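Spike protein P5 (Enterobacteria phage PRD1, PDB 1YQ5) helps form, together with P31 and P2, the spike complexes at the five-fold vertices of the phage capsid and is essential for viral infectivity. Local coordinates at residues 70-74 / 75-79; 93-96 / 97-100. All coordinates share one frame; numbering follows the deposited sequence.

Overall arrangement
The chain is the C-terminal domain of the spike protein, a jelly-roll sandwich of two antiparallel sheets that assembles as a trimer. After the first strands from the N terminus, strand 59-68 of one sheet leads into the loop that turns back at contact 1 and feeds strand 76-83 of the other sheet. Strand 86-93 then returns antiparallel alongside 76-83, and contact 2 closes the loop that carries the chain over to strand 100-109 in the first sheet. The two contacts follow in series, neither nested nor crossed. Their centres lie about 6 Å apart at the same end of the sandwich, where Gly75 probably bonds with Ala94 and the Tyr77 ring packs against Ala94 and Gly100.

Contact 1. Residues 70-74 / 75-79; sequences NTVTT and GNYLL
Tyr77 reaches back five residues to give its phenol proton to the backbone carbonyl of Val72, with Tyr77 OH 2.7 Å from Val72 O. The donor sits 16° out of the carbonyl plane, and the C=O...OH angle is 132°, so the hydroxyl approaches from one flank of the carbonyl oxygen. The ring itself lies edge-on to its acceptor: Val72 O is close to the ring plane, beside the CE1-CZ edge, and 3.6 Å from Tyr77 CE1. The same hydroxyl also touches the Val72 side chain. Tyr77 OH stands 3.2 Å from Val72 CB and 3.5 Å from Val72 CG1, while Val72 CG1 lies 4.2 Å from Tyr77 CZ. CB and the CG1 branch share the contact; CG1 is placed there by standing anti to the backbone N (chi1 172°), with CG2 turned off beside that nitrogen. At the other end, CG of Tyr77 is anti to its own carbonyl carbon, and the ring reaches from the strand back toward the loop. The bond ties the hydroxyl end of the ring to the loop backbone. A side-chain-to-backbone bond thus closes the loop that joins the two sheets of the jelly roll, from strand 59-68 to strand 76-83.

Between the two partners, Thr74 and Gly75 make the bend. Gly75 has a positive phi, a region glycine enters easily, and strand 76-83 starts straight after it. Farther out, Thr71 OG1 bonds to Asn133 ND2 and Asn70 OD1 to Lys68 NZ, tying the start of the loop to its surroundings. Leu131 packs on both Val72 and Tyr77, Tyr77 also meets Val67 on strand 59-68 of the facing sheet, and Leu78 packs on Thr98 of the second subunit. Within its own sheet, strand 76-83 runs between 119-126 and 86-93, antiparallel to both.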
loop_
_atom_site.group_PDB
_atom_site.type_symbol
_atom_site.label_atom_id
_atom_site.label_comp_id
_atom_site.label_asym_id
_atom_site.label_seq_id
_atom_site.Cartn_x
_atom_site.Cartn_y
_atom_site.Cartn_z
ATOM N N ASN A 70 -18.786 -8.491 0.333
ATOM C CA ASN A 70 -19.868 -7.616 0.750
ATOM C C ASN A 70 -20.877 -8.139 1.755
ATOM O O ASN A 70 -21.532 -7.345 2.427
ATOM C CB ASN A 70 -20.585 -7.089 -0.495
ATOM C CG ASN A 70 -19.666 -6.265 -1.378
ATOM O OD1 ASN A 70 -18.458 -6.205 -1.136
ATOM N ND2 ASN A 70 -20.227 -5.626 -2.400
ATOM N N THR A 71 -21.004 -9.455 1.871
ATOM C CA THR A 71 -21.945 -10.041 2.817
ATOM C C THR A 71 -21.363 -10.229 4.218
ATOM O O THR A 71 -22.042 -10.732 5.118
ATOM C CB THR A 71 -22.480 -11.383 2.301
ATOM O OG1 THR A 71 -21.391 -12.184 1.821
ATOM C CG2 THR A 71 -23.480 -11.140 1.173
ATOM N N VAL A 72 -20.102 -9.843 4.400
ATOM C CA VAL A 72 -19.460 -9.929 5.710
ATOM C C VAL A 72 -18.956 -8.523 6.002
ATOM O O VAL A 72 -17.927 -8.089 5.478
ATOM C CB VAL A 72 -18.294 -10.946 5.720
ATOM C CG1 VAL A 72 -17.531 -10.861 7.036
ATOM C CG2 VAL A 72 -18.850 -12.362 5.541
ATOM N N THR A 73 -19.701 -7.815 6.842
ATOM C CA THR A 73 -19.398 -6.430 7.177
ATOM C C THR A 73 -19.029 -6.209 8.635
ATOM O O THR A 73 -19.063 -5.079 9.116
ATOM C CB THR A 73 -20.610 -5.545 6.872
ATOM O OG1 THR A 73 -21.720 -6.006 7.653
ATOM C CG2 THR A 73 -20.978 -5.626 5.391
ATOM N N THR A 74 -18.678 -7.282 9.334
ATOM C CA THR A 74 -18.311 -7.188 10.739
ATOM C C THR A 74 -16.914 -7.754 10.972
ATOM O O THR A 74 -16.349 -8.415 10.103
ATOM C CB THR A 74 -19.309 -7.965 11.622
ATOM O OG1 THR A 74 -19.416 -9.312 11.149
ATOM C CG2 THR A 74 -20.685 -7.314 11.574
ATOM N N GLY A 75 -16.364 -7.490 12.152
ATOM C CA GLY A 75 -15.039 -7.986 12.473
ATOM C C GLY A 75 -13.955 -7.280 11.678
ATOM O O GLY A 75 -14.152 -6.169 11.181
ATOM N N ASN A 76 -12.805 -7.933 11.561
ATOM C CA ASN A 76 -11.677 -7.372 10.830
ATOM C C ASN A 76 -11.157 -8.340 9.787
ATOM O O ASN A 76 -11.021 -9.536 10.050
ATOM C CB ASN A 76 -10.529 -7.047 11.785
ATOM C CG ASN A 76 -10.915 -6.034 12.830
ATOM O OD1 ASN A 76 -11.163 -4.874 12.519
ATOM N ND2 ASN A 76 -10.983 -6.472 14.085
ATOM N N TYR A 77 -10.885 -7.821 8.598
ATOM C CA TYR A 77 -10.315 -8.645 7.553
ATOM C C TYR A 77 -8.819 -8.669 7.839
ATOM O O TYR A 77 -8.195 -7.618 8.018
ATOM C CB TYR A 77 -10.590 -8.049 6.175
ATOM C CG TYR A 77 -11.979 -8.364 5.672
ATOM C CD1 TYR A 77 -13.064 -7.551 5.994
ATOM C CD2 TYR A 77 -12.212 -9.501 4.904
ATOM C CE1 TYR A 77 -14.357 -7.869 5.559
ATOM C CE2 TYR A 77 -13.493 -9.831 4.468
ATOM C CZ TYR A 77 -14.559 -9.013 4.797
ATOM O OH TYR A 77 -15.820 -9.348 4.361
ATOM N N LEU A 78 -8.259 -9.871 7.915
ATOM C CA LEU A 78 -6.839 -10.046 8.190
ATOM C C LEU A 78 -6.143 -10.489 6.910
ATOM O O LEU A 78 -6.564 -11.456 6.273
ATOM C CB LEU A 78 -6.640 -11.112 9.269
ATOM C CG LEU A 78 -7.517 -10.992 10.517
ATOM C CD1 LEU A 78 -7.173 -12.121 11.470
ATOM C CD2 LEU A 78 -7.311 -9.636 11.187
ATOM N N LEU A 79 -5.081 -9.784 6.532
ATOM C CA LEU A 79 -4.354 -10.133 5.317
ATOM C C LEU A 79 -2.890 -10.406 5.599
ATOM O O LEU A 79 -2.277 -9.753 6.444
ATOM C CB LEU A 79 -4.481 -9.020 4.275
ATOM C CG LEU A 79 -5.880 -8.803 3.694
ATOM C CD1 LEU A 79 -6.761 -8.133 4.726
ATOM C CD2 LEU A 79 -5.790 -7.941 2.439
#

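Contact 2. Residues 93-96 / 97-100; sequences PASS and LTAG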
loop_
_atom_site.group_PDB
_atom_site.type_symbol
_atom_site.label_atom_id
_atom_site.label_comp_id
_atom_site.label_asym_id
_atom_site.label_seq_id
_atom_site.Cartn_x
_atom_site.Cartn_y
_atom_site.Cartn_z
ATOM N N PRO A 93 -10.614 -3.095 9.524
ATOM C CA PRO A 93 -11.967 -3.124 10.088
ATOM C C PRO A 93 -13.042 -3.134 9.003
ATOM O O PRO A 93 -13.050 -2.290 8.108
ATOM C CB PRO A 93 -12.010 -1.860 10.945
ATOM C CG PRO A 93 -10.582 -1.747 11.423
ATOM C CD PRO A 93 -9.807 -2.032 10.151
ATOM N N ALA A 94 -13.950 -4.097 9.091
ATOM C CA ALA A 94 -15.020 -4.216 8.115
ATOM C C ALA A 94 -16.199 -3.313 8.446
ATOM O O ALA A 94 -16.394 -2.914 9.593
ATOM C CB ALA A 94 -15.489 -5.659 8.034
ATOM N N SER A 95 -16.975 -2.992 7.419
ATOM C CA SER A 95 -18.176 -2.178 7.558
ATOM C C SER A 95 -18.931 -2.390 6.261
ATOM O O SER A 95 -18.409 -3.003 5.330
ATOM C CB SER A 95 -17.841 -0.689 7.715
ATOM O OG SER A 95 -17.406 -0.131 6.488
ATOM N N SER A 96 -20.156 -1.892 6.191
ATOM C CA SER A 96 -20.937 -2.047 4.979
ATOM C C SER A 96 -20.255 -1.284 3.844
ATOM O O SER A 96 -20.248 -1.732 2.693
ATOM C CB SER A 96 -22.355 -1.521 5.196
ATOM O OG SER A 96 -23.175 -1.886 4.097
ATOM N N LEU A 97 -19.666 -0.139 4.178
ATOM C CA LEU A 97 -18.972 0.692 3.195
ATOM C C LEU A 97 -17.598 0.134 2.822
ATOM O O LEU A 97 -17.084 0.397 1.733
ATOM C CB LEU A 97 -18.815 2.117 3.734
ATOM C CG LEU A 97 -20.122 2.911 3.820
ATOM C CD1 LEU A 97 -19.914 4.215 4.585
ATOM C CD2 LEU A 97 -20.616 3.186 2.405
ATOM N N THR A 98 -17.002 -0.629 3.731
ATOM C CA THR A 98 -15.690 -1.216 3.482
ATOM C C THR A 98 -15.718 -2.689 3.873
ATOM O O THR A 98 -15.095 -3.098 4.855
ATOM C CB THR A 98 -14.586 -0.489 4.292
ATOM O OG1 THR A 98 -14.843 -0.631 5.696
ATOM C CG2 THR A 98 -14.559 0.986 3.941
ATOM N N ALA A 99 -16.446 -3.478 3.092
ATOM C CA ALA A 99 -16.588 -4.907 3.339
ATOM C C ALA A 99 -15.409 -5.687 2.769
ATOM O O ALA A 99 -15.569 -6.528 1.887
ATOM C CB ALA A 99 -17.899 -5.408 2.735
ATOM N N GLY A 100 -14.221 -5.398 3.283
ATOM C CA GLY A 100 -13.038 -6.082 2.808
ATOM C C GLY A 100 -11.779 -5.431 3.330
ATOM O O GLY A 100 -11.803 -4.732 4.343
HETATM O O HOH W 1 -11.535 -2.311 5.787
HETATM O O HOH W 2 -17.707 -2.468 0.779
#
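Thr98 O is approached by three groups at the neck of this loop: Ser95 N donates to it across 3.2 Å, Gly100 N makes a weak bond, and the Ala94 CA adds a C-H...O contact. The Ser95 bond is far from ideal, because its donor stands above the carbonyl plane, 71° out of it. The return bond, from Thr98 N to Ser95 O, is weak; it closes a type I beta turn with Ser96 and Leu97 at the corners, and an inverse gamma turn centred on Ala99 follows at once. Two turns in a row thus take the chain from strand 86-93 into strand 100-109, at one end of the jelly roll.

Across the turn the hydroxyls of Ser95 and Thr98 meet, OG to OG1, at 2.7 Å. Each oxygen sits between its own backbone N and carbonyl carbon (chi1 73° for Ser95, 62° for Thr98), which sets the two hydroxyls facing each other.

The loop also lies at the trimer interface: Leu97 packs on Asn24 and Thr98 on Val89 of the third subunit, while Pro93 meets Pro93 of the second. One water links Ala99 N, from which it accepts at 2.8 Å, to Ser96 O, to which it donates. Another bridges the loop's two ends, donating to Pro93 O and, at 2.8 Å, to Gly100 O.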